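Local coordinates for protein chintase (Rhizomucor miehei, PDB 5YUQ) that hydrolyses chitin as a family 18 glycoside hydrolase from a thermophilic fungus, probably threading the polysaccharide through the active-site tunnel of its TIM-barrel domain, at residues E31-K34 with L38-F41; G57-L62 with K142-T147; L71-L76 with D84-N89; N89-V94 with K133-K138; D100-D105 with E137-K142. All blocks are in the same frame, centred on the assembly; numbering follows the deposited sequence. Where two conformers were deposited one is given.

In the fold
Strand 24-32 of the barrel turns back at once on strand 38-39: contact 1 closes this short hairpin before any other contact opens. Strand 59-65 starts contact 2, whose long loop returns only at strand 144-149, and contacts 3, 4 and 5 all fall within it. Contact 3 closes the turn between helices 73-78 and 80-97. Contact 4 then joins helix 80-97 to helix 124-139, and contact 5 seats the end of that helix against strand 101-105; contacts 4 and 5 share Glu137 and Lys138. The hairpin of contact 1 packs against contacts 3 and 4, while contact 2 lies between strands that both neighbour strand 101-105.

Contact 1 of 5, residues E31-K34 with L38-F41; sequences EPTK and LSGF
Glu31 and Ser39 face each other as the hydrogen-bonded pair of an antiparallel bridge, next to the non-hydrogen-bonded pair Pro32 and Leu38. Glu31 N gives a nearly straight bond to Ser39 O (2.7 Å, 176°), and Ser39 N returns one to Glu31 O at 3.0 Å. This is a beta hairpin in which strand 24-32 turns back on strand 38-39, and Thr33 OG1 secures the turn by bonding to Glu37 N. On one face, Pro32 CG lies 4.3 Å from Leu38 CD1; both side chains also rest on Phe86 of helix 80-97, and that is the hairpin's hydrophobic side. On the other, Glu31 CG is anti to its carbonyl carbon (chi1 -62°) and the chain runs extended from there, carrying OE1 to a water that donates to it at 2.7 Å and lies 2.9 Å from Ser39 OG, and OE2 to Thr68 OG1. Ser39 was modelled in two conformers, so its link to the water, and the approach of Ser39 OG to Thr33 CG2 at 3.3 Å, hold for one. Carbon contacts thus hold the Pro32/Leu38 face; on the Glu31/Ser39 face the carboxylate has a partner at each oxygen.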
# COMPACT_ATOMS: atom_id res chain seq x y z
N GLU A 31 -3.11 7.48 -13.57
CA GLU A 31 -1.92 6.82 -14.12
C GLU A 31 -1.25 7.69 -15.17
O GLU A 31 -1.86 8.03 -16.18
CB GLU A 31 -2.31 5.47 -14.73
CG GLU A 31 -2.91 4.48 -13.74
CD GLU A 31 -3.09 3.09 -14.33
OE1 GLU A 31 -3.25 2.96 -15.56
OE2 GLU A 31 -3.06 2.11 -13.56
N PRO A 32 0.01 8.07 -14.93
CA PRO A 32 0.70 8.89 -15.93
C PRO A 32 0.88 8.13 -17.24
O PRO A 32 1.31 6.97 -17.23
CB PRO A 32 2.07 9.17 -15.28
CG PRO A 32 1.84 8.98 -13.81
CD PRO A 32 0.83 7.86 -13.72
N THR A 33 0.54 8.78 -18.35
CA THR A 33 0.75 8.18 -19.66
C THR A 33 2.14 8.51 -20.18
O THR A 33 2.89 9.26 -19.56
CB THR A 33 -0.29 8.70 -20.68
OG1 THR A 33 -0.06 10.09 -20.93
CG2 THR A 33 -1.69 8.50 -20.16
N LYS A 34 2.47 7.95 -21.34
CA LYS A 34 3.75 8.20 -21.98
C LYS A 34 3.98 9.69 -22.21
O LYS A 34 5.11 10.18 -22.10
CB LYS A 34 3.84 7.43 -23.30
CG LYS A 34 5.25 7.21 -23.81
CD LYS A 34 5.26 6.25 -24.99
CE LYS A 34 6.69 5.97 -25.46
NZ LYS A 34 7.51 5.32 -24.41
N LEU A 38 -2.61 12.50 -17.26
CA LEU A 38 -3.13 11.67 -16.18
C LEU A 38 -4.38 10.97 -16.68
O LEU A 38 -5.36 11.63 -17.04
CB LEU A 38 -3.43 12.51 -14.94
CG LEU A 38 -2.25 13.08 -14.14
CD1 LEU A 38 -1.24 11.99 -13.84
CD2 LEU A 38 -1.56 14.24 -14.84
N SER A 39 -4.34 9.64 -16.72
CA SER A 39 -5.45 8.85 -17.23
C SER A 39 -5.86 7.76 -16.25
O SER A 39 -5.33 7.68 -15.14
CB SER A 39 -5.06 8.20 -18.57
OG SER A 39 -4.13 7.15 -18.36
N GLY A 40 -6.81 6.92 -16.66
CA GLY A 40 -7.17 5.75 -15.88
C GLY A 40 -8.10 5.95 -14.70
O GLY A 40 -8.28 5.02 -13.90
N PHE A 41 -8.68 7.14 -14.56
CA PHE A 41 -9.67 7.36 -13.52
C PHE A 41 -10.93 7.99 -14.10
O PHE A 41 -10.93 8.46 -15.24
CB PHE A 41 -9.11 8.22 -12.38
CG PHE A 41 -8.83 9.64 -12.76
CD1 PHE A 41 -7.64 9.98 -13.39
CD2 PHE A 41 -9.75 10.63 -12.48
CE1 PHE A 41 -7.38 11.30 -13.74
CE2 PHE A 41 -9.49 11.95 -12.83
CZ PHE A 41 -8.31 12.28 -13.45
O HOH W 1 -4.38 4.37 -17.57

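Contact 2 of 5, residues G57-L62 with K142-T147; sequences GKSISL and KTILTT
Ile144 and Ser59 make the carbon contact here: the CD1 methyl of Ile144 stops 4.1 Å from Ser59 CB and 4.2 Å from Ser59 OG. Two torsions carry it there, CG1 standing beside the backbone N (chi1 -60°) and CD1 continuing outstretched (chi2 153°), so that the end methyl spans the gap between strands that are not paired. Their nearest CA atoms, those of Ser61 and Ile144, are still 7.4 Å apart. The strands 59-65 and 144-149 lie one on each side of strand 101-105 in the TIM barrel of this family 18 chitinase, and the residues that meet are near their N-terminal ends, on the inner wall. Gly101 of the strand between brings no side chain of its own. The polar side of the contact runs through one water. It donates to the backbone Ile144 O at 3.0 Å and also joins Ser61 OG (2.8 Å) and Thr146 OG1 (2.8 Å). Both hydroxyls have another partner as well: Ser61 OG is bonded to His24 NE2 of strand 24-32, and Thr146 OG1 to Asn103 ND2 of the intervening strand.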
# COMPACT_ATOMS: atom_id res chain seq x y z
N GLY A 57 -15.99 18.43 5.33
CA GLY A 57 -14.81 19.04 5.90
C GLY A 57 -13.59 18.14 5.88
O GLY A 57 -12.67 18.29 6.69
N LYS A 58 -13.57 17.20 4.94
CA LYS A 58 -12.48 16.24 4.86
C LYS A 58 -11.51 16.53 3.72
O LYS A 58 -11.91 17.05 2.68
CB LYS A 58 -13.05 14.84 4.69
CG LYS A 58 -14.01 14.44 5.79
CD LYS A 58 -13.29 14.24 7.12
CE LYS A 58 -14.31 14.01 8.25
NZ LYS A 58 -13.68 13.49 9.49
N SER A 59 -10.24 16.19 3.94
CA SER A 59 -9.21 16.38 2.93
C SER A 59 -9.18 15.21 1.95
O SER A 59 -9.38 14.06 2.34
CB SER A 59 -7.84 16.49 3.60
OG SER A 59 -7.71 17.69 4.33
N ILE A 60 -8.92 15.51 0.68
CA ILE A 60 -8.80 14.45 -0.32
C ILE A 60 -7.60 14.67 -1.22
O ILE A 60 -7.37 15.78 -1.71
CB ILE A 60 -10.11 14.29 -1.15
CG1 ILE A 60 -9.93 13.25 -2.26
CG2 ILE A 60 -10.57 15.62 -1.73
CD1 ILE A 60 -11.26 12.70 -2.80
N SER A 61 -6.81 13.62 -1.40
CA SER A 61 -5.68 13.64 -2.31
C SER A 61 -5.92 12.67 -3.44
O SER A 61 -6.61 11.68 -3.27
CB SER A 61 -4.40 13.20 -1.59
OG SER A 61 -4.03 14.13 -0.58
N LEU A 62 -5.34 12.96 -4.60
CA LEU A 62 -5.31 12.01 -5.70
C LEU A 62 -4.01 11.25 -5.64
O LEU A 62 -2.93 11.85 -5.50
CB LEU A 62 -5.42 12.75 -7.03
CG LEU A 62 -5.35 11.91 -8.30
CD1 LEU A 62 -6.52 10.94 -8.36
CD2 LEU A 62 -5.32 12.83 -9.51
N LYS A 142 0.43 24.62 1.46
CA LYS A 142 -0.87 24.14 1.92
C LYS A 142 -1.24 22.73 1.33
O LYS A 142 -1.75 21.84 2.02
CB LYS A 142 -1.89 25.28 1.67
CG LYS A 142 -2.78 25.27 0.44
CD LYS A 142 -2.32 26.08 -0.74
CE LYS A 142 -3.33 27.13 -1.15
NZ LYS A 142 -3.33 27.54 -2.58
N THR A 143 -0.85 22.54 0.11
CA THR A 143 -1.16 21.26 -0.53
C THR A 143 -0.45 20.12 0.18
O THR A 143 0.73 20.24 0.54
CB THR A 143 -0.76 21.27 -2.02
OG1 THR A 143 -1.34 22.41 -2.66
CG2 THR A 143 -1.24 20.02 -2.72
N ILE A 144 -1.14 19.01 0.38
CA ILE A 144 -0.56 17.88 1.04
C ILE A 144 0.15 17.00 0.01
O ILE A 144 -0.46 16.42 -0.86
CB ILE A 144 -1.66 16.99 1.68
CG1 ILE A 144 -2.46 17.78 2.71
CG2 ILE A 144 -1.05 15.75 2.32
CD1 ILE A 144 -3.84 17.23 2.86
N LEU A 145 1.48 16.97 0.13
CA LEU A 145 2.28 16.15 -0.78
C LEU A 145 2.77 14.94 -0.02
O LEU A 145 3.49 15.04 0.97
CB LEU A 145 3.47 16.94 -1.34
CG LEU A 145 3.11 18.15 -2.21
CD1 LEU A 145 4.37 18.90 -2.63
CD2 LEU A 145 2.32 17.72 -3.42
N THR A 146 2.33 13.77 -0.47
CA THR A 146 2.73 12.54 0.18
C THR A 146 3.19 11.55 -0.86
O THR A 146 2.99 11.74 -2.07
CB THR A 146 1.60 11.90 1.02
OG1 THR A 146 0.49 11.58 0.16
CG2 THR A 146 1.14 12.85 2.11
N THR A 147 3.81 10.48 -0.39
CA THR A 147 4.25 9.42 -1.28
C THR A 147 3.99 8.09 -0.60
O THR A 147 4.16 7.96 0.61
CB THR A 147 5.75 9.58 -1.67
OG1 THR A 147 6.17 8.44 -2.43
CG2 THR A 147 6.62 9.69 -0.43
O HOH W 2 -1.32 13.59 -0.42

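Contact 3 of 5, residues L71-L76 with D84-N89; sequences LYFSDL and DNFVSN
Phe86 carries this contact, its ring covered on one face by Leu76 and met at its edge by Phe73. From CB the ring swings out opposite the backbone N (chi1 -174°), which throws it off helix 80-97 toward helix 73-78. At CG it first meets the CD1 methyl of Leu76, 4.1 Å away. The same methyl is 4.0 Å from Phe86 CD1 and 4.1 Å from Phe86 CE1, because it sits almost exactly over the middle of one ring face: Leu76 CD1 is 3.9 Å from the Phe86 centroid and only 7° off the ring normal, a CH-pi contact with the two side chains crossing at about a right angle. Helix 73-78 lies in the excursion that follows strand 59-65, at the C-terminal end of the TIM-barrel strands, and leads into helix 80-97, which flanks the barrel; the short turn joining them is bridged by a hydrogen bond from Ser82 OG to Leu76 O. Further out, at the tip of the ring, Phe86 CZ meets Phe73 CE1 at 4.2 Å. The approach is unequal: Phe73 CE1 lies at the edge of the Phe86 ring, near its plane, whereas Phe86 CZ comes to the Phe73 ring at a slant. Phe73 in turn stacks on the ring of Trp106. Pro32 of strand 24-32 touches Phe73 and Leu76, and Leu131 of helix 124-139 packs against Phe86.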
# COMPACT_ATOMS: atom_id res chain seq x y z
N LEU A 71 4.62 2.68 -15.23
CA LEU A 71 5.45 2.39 -16.41
C LEU A 71 6.36 3.55 -16.79
O LEU A 71 7.51 3.34 -17.19
CB LEU A 71 4.57 2.07 -17.61
CG LEU A 71 3.88 0.71 -17.65
CD1 LEU A 71 2.93 0.64 -18.84
CD2 LEU A 71 4.93 -0.37 -17.73
N TYR A 72 5.84 4.76 -16.68
CA TYR A 72 6.47 5.90 -17.32
C TYR A 72 7.10 6.93 -16.41
O TYR A 72 7.69 7.88 -16.91
CB TYR A 72 5.47 6.59 -18.27
CG TYR A 72 4.98 5.65 -19.33
CD1 TYR A 72 5.83 5.16 -20.30
CD2 TYR A 72 3.65 5.23 -19.35
CE1 TYR A 72 5.38 4.27 -21.27
CE2 TYR A 72 3.20 4.35 -20.32
CZ TYR A 72 4.07 3.88 -21.27
OH TYR A 72 3.63 3.01 -22.24
N PHE A 73 6.99 6.77 -15.09
CA PHE A 73 7.60 7.72 -14.16
C PHE A 73 9.07 8.01 -14.49
O PHE A 73 9.48 9.16 -14.59
CB PHE A 73 7.52 7.22 -12.72
CG PHE A 73 6.23 7.53 -12.00
CD1 PHE A 73 5.97 8.81 -11.53
CD2 PHE A 73 5.31 6.53 -11.75
CE1 PHE A 73 4.79 9.09 -10.85
CE2 PHE A 73 4.13 6.81 -11.07
CZ PHE A 73 3.87 8.08 -10.62
N SER A 74 9.86 6.96 -14.67
CA SER A 74 11.29 7.16 -14.92
C SER A 74 11.53 7.95 -16.20
O SER A 74 12.26 8.93 -16.18
CB SER A 74 12.02 5.81 -14.99
OG SER A 74 13.41 6.02 -15.23
N ASP A 75 10.90 7.54 -17.30
CA ASP A 75 11.03 8.26 -18.56
C ASP A 75 10.56 9.70 -18.45
O ASP A 75 11.22 10.62 -18.94
CB ASP A 75 10.23 7.56 -19.67
CG ASP A 75 10.85 6.25 -20.10
OD1 ASP A 75 12.04 6.00 -19.79
OD2 ASP A 75 10.13 5.45 -20.75
N LEU A 76 9.42 9.91 -17.79
CA LEU A 76 8.86 11.24 -17.67
C LEU A 76 9.81 12.18 -16.94
O LEU A 76 9.99 13.32 -17.36
CB LEU A 76 7.51 11.20 -16.94
CG LEU A 76 6.35 10.60 -17.74
CD1 LEU A 76 5.10 10.48 -16.87
CD2 LEU A 76 6.05 11.45 -18.96
N ASP A 84 8.72 18.87 -17.15
CA ASP A 84 7.97 20.11 -17.02
C ASP A 84 6.52 19.92 -17.43
O ASP A 84 5.62 20.46 -16.80
CB ASP A 84 8.61 21.22 -17.87
CG ASP A 84 9.93 21.71 -17.30
OD1 ASP A 84 10.23 21.41 -16.12
OD2 ASP A 84 10.66 22.40 -18.04
N ASN A 85 6.29 19.14 -18.48
CA ASN A 85 4.94 18.91 -18.95
C ASN A 85 4.13 18.09 -17.95
O ASN A 85 2.96 18.38 -17.69
CB ASN A 85 4.96 18.23 -20.32
CG ASN A 85 3.56 18.01 -20.88
OD1 ASN A 85 2.86 18.97 -21.21
ND2 ASN A 85 3.16 16.75 -20.97
N PHE A 86 4.76 17.08 -17.37
CA PHE A 86 4.13 16.25 -16.35
C PHE A 86 3.77 17.09 -15.12
O PHE A 86 2.66 17.01 -14.60
CB PHE A 86 5.06 15.08 -16.01
CG PHE A 86 4.47 14.08 -15.07
CD1 PHE A 86 3.18 13.59 -15.25
CD2 PHE A 86 5.23 13.59 -14.03
CE1 PHE A 86 2.65 12.64 -14.38
CE2 PHE A 86 4.72 12.64 -13.15
CZ PHE A 86 3.42 12.17 -13.32
N VAL A 87 4.71 17.92 -14.66
CA VAL A 87 4.44 18.83 -13.55
C VAL A 87 3.25 19.74 -13.85
O VAL A 87 2.37 19.91 -13.01
CB VAL A 87 5.68 19.70 -13.21
CG1 VAL A 87 5.30 20.83 -12.27
CG2 VAL A 87 6.76 18.85 -12.57
N SER A 88 3.22 20.30 -15.05
CA SER A 88 2.15 21.20 -15.46
C SER A 88 0.81 20.46 -15.42
O SER A 88 -0.20 20.99 -14.95
CB SER A 88 2.42 21.74 -16.87
OG SER A 88 1.42 22.65 -17.27
N ASN A 89 0.82 19.22 -15.89
CA ASN A 89 -0.41 18.43 -15.91
C ASN A 89 -0.88 18.06 -14.51
O ASN A 89 -2.08 18.02 -14.24
CB ASN A 89 -0.23 17.18 -16.76
CG ASN A 89 -0.21 17.48 -18.24
OD1 ASN A 89 -0.58 18.58 -18.67
ND2 ASN A 89 0.21 16.50 -19.04

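Contact 4 of 5, residues N89-V94 with K133-K138; sequences NLVDVV and KALREK
Leu90 and Leu135 supply the first kind of contact, aliphatic side chain against aliphatic side chain. The CD2 methyl of Leu135 does the touching, lying 3.9 Å from Leu90 CB and 4.1 Å from Leu90 CD1, with the two leucines slanting across each other. Val91 CG2 is a looser neighbour of that methyl, at 4.5 Å from Leu135 CD2. Leu135 leaves its helix with CG beside the backbone N (chi1 -64°), which brings its far end closer to helix 80-97 than its CB bond alone would. The two helices flank each other outside the TIM barrel: their segments run in the same general direction, 10.6 Å apart at closest approach and crossing at -45°. Both also pack inward on the same strand, Val94 against Leu102 and Leu135 against Leu104. The second kind of contact involves the hydrocarbon part of a lysine. Val91 CG2 rests 3.8 Å from Lys138 CB, the side chains crossing at about a right angle, and the rest of the lysine chain then leads away from the segment, passing Val87 of the same neighbouring helix.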
# COMPACT_ATOMS: atom_id res chain seq x y z
N ASN A 89 0.82 19.22 -15.89
CA ASN A 89 -0.41 18.43 -15.91
C ASN A 89 -0.88 18.06 -14.51
O ASN A 89 -2.08 18.02 -14.24
CB ASN A 89 -0.23 17.18 -16.76
CG ASN A 89 -0.21 17.48 -18.24
OD1 ASN A 89 -0.58 18.58 -18.67
ND2 ASN A 89 0.21 16.50 -19.04
N LEU A 90 0.07 17.82 -13.61
CA LEU A 90 -0.27 17.51 -12.22
C LEU A 90 -0.85 18.73 -11.51
O LEU A 90 -1.80 18.61 -10.74
CB LEU A 90 0.95 16.99 -11.46
CG LEU A 90 1.40 15.58 -11.84
CD1 LEU A 90 2.80 15.32 -11.30
CD2 LEU A 90 0.43 14.54 -11.29
N VAL A 91 -0.29 19.90 -11.77
CA VAL A 91 -0.82 21.12 -11.20
C VAL A 91 -2.23 21.37 -11.73
O VAL A 91 -3.12 21.78 -10.99
CB VAL A 91 0.10 22.32 -11.50
CG1 VAL A 91 -0.55 23.63 -11.08
CG2 VAL A 91 1.45 22.13 -10.80
N ASP A 92 -2.43 21.09 -13.02
CA ASP A 92 -3.74 21.29 -13.63
C ASP A 92 -4.79 20.39 -13.00
O ASP A 92 -5.91 20.83 -12.76
CB ASP A 92 -3.70 21.05 -15.13
CG ASP A 92 -3.00 22.16 -15.89
OD1 ASP A 92 -2.76 23.23 -15.30
OD2 ASP A 92 -2.71 21.95 -17.09
N VAL A 93 -4.39 19.18 -12.72
CA VAL A 93 -5.33 18.24 -12.12
C VAL A 93 -5.77 18.67 -10.73
O VAL A 93 -6.89 18.53 -10.36
CB VAL A 93 -4.79 16.78 -12.10
CG1 VAL A 93 -3.81 16.57 -10.98
CG2 VAL A 93 -5.95 15.85 -11.89
N VAL A 94 -4.83 19.19 -9.97
CA VAL A 94 -5.13 19.70 -8.64
C VAL A 94 -6.16 20.82 -8.72
O VAL A 94 -7.15 20.81 -7.99
CB VAL A 94 -3.87 20.18 -7.90
CG1 VAL A 94 -4.28 20.91 -6.62
CG2 VAL A 94 -3.00 18.99 -7.58
N LYS A 133 9.74 18.75 -5.34
CA LYS A 133 10.14 20.14 -5.19
C LYS A 133 9.42 21.04 -6.17
O LYS A 133 9.00 22.14 -5.82
CB LYS A 133 11.64 20.30 -5.38
CG LYS A 133 12.46 19.68 -4.28
CD LYS A 133 13.93 19.97 -4.52
CE LYS A 133 14.81 19.39 -3.44
NZ LYS A 133 16.24 19.53 -3.84
N ALA A 134 9.29 20.58 -7.41
CA ALA A 134 8.57 21.34 -8.42
C ALA A 134 7.10 21.50 -8.04
O ALA A 134 6.52 22.57 -8.19
CB ALA A 134 8.69 20.67 -9.77
N LEU A 135 6.49 20.42 -7.54
CA LEU A 135 5.10 20.49 -7.11
C LEU A 135 4.94 21.42 -5.92
O LEU A 135 3.99 22.20 -5.86
CB LEU A 135 4.55 19.11 -6.78
CG LEU A 135 4.48 18.14 -7.95
CD1 LEU A 135 4.18 16.74 -7.47
CD2 LEU A 135 3.41 18.59 -8.93
N ARG A 136 5.87 21.35 -4.98
CA ARG A 136 5.80 22.21 -3.80
C ARG A 136 5.91 23.68 -4.20
O ARG A 136 5.17 24.53 -3.69
CB ARG A 136 6.91 21.87 -2.80
CG ARG A 136 6.95 22.80 -1.59
CD ARG A 136 5.68 22.68 -0.76
NE ARG A 136 5.63 21.40 -0.06
CZ ARG A 136 4.52 20.81 0.37
NH1 ARG A 136 3.34 21.38 0.17
NH2 ARG A 136 4.60 19.66 1.01
N GLU A 137 6.81 23.97 -5.13
CA GLU A 137 7.00 25.35 -5.58
C GLU A 137 5.75 25.86 -6.29
O GLU A 137 5.33 27.00 -6.09
CB GLU A 137 8.23 25.47 -6.48
CG GLU A 137 8.67 26.91 -6.75
CD GLU A 137 7.84 27.57 -7.84
OE1 GLU A 137 7.44 26.85 -8.78
OE2 GLU A 137 7.59 28.79 -7.76
N LYS A 138 5.14 25.02 -7.12
CA LYS A 138 3.98 25.46 -7.89
C LYS A 138 2.67 25.47 -7.13
O LYS A 138 1.81 26.31 -7.40
CB LYS A 138 3.86 24.67 -9.20
CG LYS A 138 4.67 25.30 -10.32
CD LYS A 138 5.10 24.31 -11.37
CE LYS A 138 6.17 24.93 -12.26
NZ LYS A 138 5.77 26.27 -12.74

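Contact 5 of 5, residues D100-D105 with E137-K142; sequences DGLNLD and EKLGSK
A beta-alpha-beta unit of the TIM barrel, strand 101-105, helix 124-139 and strand 144-149, meets itself here, the end of its helix returning to the base of its first strand. Residues 100-107, the strand with its flanks, read DGLNLDWE, the family 18 signature DxxDxDxE with asparagine at its second aspartate position, and its glutamate, Glu107, is probably the catalytic acid. Leu102 and Leu139 make the carbon contact, CD1 to CD1 at 4.1 Å, with the side chains at about a right angle; CG opposite the carbonyl carbon in both (chi1 -61° in Leu139) brings the two methyls together. Gly140, with a phi of 92°, then takes the chain out of the helix. Beyond it, the carbonyl oxygens Asp100 O and Lys142 O lie 4.4 Å apart. As two acceptors they cannot bond directly, and a water donates to both, at 2.8 Å to Asp100 O and 3.0 Å to Lys142 O. The Asp100 carboxylate is turned the other way, its OD2 bonded to His54 NE2 and Ile60 N. Helix 80-97 packs against the leucine pair, Val91 touching Leu139, while strand 101-105 itself runs between its parallel neighbours 59-65 and 144-149.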
# COMPACT_ATOMS: atom_id res chain seq x y z
N ASP A 100 -6.91 18.54 -2.39
CA ASP A 100 -6.14 19.03 -1.26
C ASP A 100 -4.72 18.53 -1.27
O ASP A 100 -3.87 19.01 -0.52
CB ASP A 100 -6.81 18.61 0.03
CG ASP A 100 -8.22 19.09 0.10
OD1 ASP A 100 -8.40 20.33 0.12
OD2 ASP A 100 -9.15 18.25 0.11
N GLY A 101 -4.44 17.56 -2.14
CA GLY A 101 -3.10 17.05 -2.23
C GLY A 101 -2.86 16.03 -3.31
O GLY A 101 -3.78 15.61 -4.01
N LEU A 102 -1.60 15.63 -3.44
CA LEU A 102 -1.21 14.58 -4.37
C LEU A 102 -0.40 13.55 -3.61
O LEU A 102 0.50 13.90 -2.86
CB LEU A 102 -0.37 15.15 -5.51
CG LEU A 102 -1.07 16.05 -6.52
CD1 LEU A 102 -0.03 16.76 -7.40
CD2 LEU A 102 -2.04 15.23 -7.37
N ASN A 103 -0.75 12.29 -3.82
CA ASN A 103 -0.05 11.17 -3.23
C ASN A 103 0.66 10.44 -4.37
O ASN A 103 0.01 9.84 -5.21
CB ASN A 103 -1.07 10.24 -2.55
CG ASN A 103 -0.45 8.93 -2.06
OD1 ASN A 103 -0.68 7.87 -2.65
ND2 ASN A 103 0.30 9.00 -0.97
N LEU A 104 1.99 10.49 -4.40
CA LEU A 104 2.71 9.87 -5.51
C LEU A 104 3.07 8.44 -5.15
O LEU A 104 3.65 8.18 -4.10
CB LEU A 104 3.96 10.69 -5.89
CG LEU A 104 3.65 12.15 -6.25
CD1 LEU A 104 4.88 12.83 -6.85
CD2 LEU A 104 2.44 12.27 -7.17
N ASP A 105 2.66 7.50 -6.00
CA ASP A 105 2.79 6.07 -5.73
C ASP A 105 3.55 5.38 -6.86
O ASP A 105 3.07 4.47 -7.52
CB ASP A 105 1.38 5.46 -5.55
CG ASP A 105 1.40 4.04 -5.01
OD1 ASP A 105 2.47 3.54 -4.59
OD2 ASP A 105 0.33 3.41 -4.99
N GLU A 137 6.81 23.97 -5.13
CA GLU A 137 7.00 25.35 -5.58
C GLU A 137 5.75 25.86 -6.29
O GLU A 137 5.33 27.00 -6.09
CB GLU A 137 8.23 25.47 -6.48
CG GLU A 137 8.67 26.91 -6.75
CD GLU A 137 7.84 27.57 -7.84
OE1 GLU A 137 7.44 26.85 -8.78
OE2 GLU A 137 7.59 28.79 -7.76
N LYS A 138 5.14 25.02 -7.12
CA LYS A 138 3.98 25.46 -7.89
C LYS A 138 2.67 25.47 -7.13
O LYS A 138 1.81 26.31 -7.40
CB LYS A 138 3.86 24.67 -9.20
CG LYS A 138 4.67 25.30 -10.32
CD LYS A 138 5.10 24.31 -11.37
CE LYS A 138 6.17 24.93 -12.26
NZ LYS A 138 5.77 26.27 -12.74
N LEU A 139 2.51 24.56 -6.18
CA LEU A 139 1.25 24.42 -5.46
C LEU A 139 1.25 25.08 -4.08
O LEU A 139 0.18 25.38 -3.54
CB LEU A 139 0.86 22.94 -5.33
CG LEU A 139 0.64 22.21 -6.65
CD1 LEU A 139 0.58 20.71 -6.44
CD2 LEU A 139 -0.63 22.71 -7.33
N GLY A 140 2.43 25.30 -3.51
CA GLY A 140 2.53 25.96 -2.21
C GLY A 140 2.54 25.01 -1.03
O GLY A 140 2.44 23.80 -1.19
N SER A 141 2.64 25.57 0.17
CA SER A 141 2.83 24.79 1.39
C SER A 141 1.56 24.13 1.90
O SER A 141 1.60 23.19 2.67
CB SER A 141 3.42 25.67 2.49
OG SER A 141 2.53 26.74 2.79
N LYS A 142 0.43 24.62 1.46
CA LYS A 142 -0.87 24.14 1.92
C LYS A 142 -1.24 22.73 1.33
O LYS A 142 -1.75 21.84 2.02
CB LYS A 142 -1.89 25.28 1.67
CG LYS A 142 -2.78 25.27 0.44
CD LYS A 142 -2.32 26.08 -0.74
CE LYS A 142 -3.33 27.13 -1.15
NZ LYS A 142 -3.33 27.54 -2.58
O HOH W 3 -4.49 20.91 1.43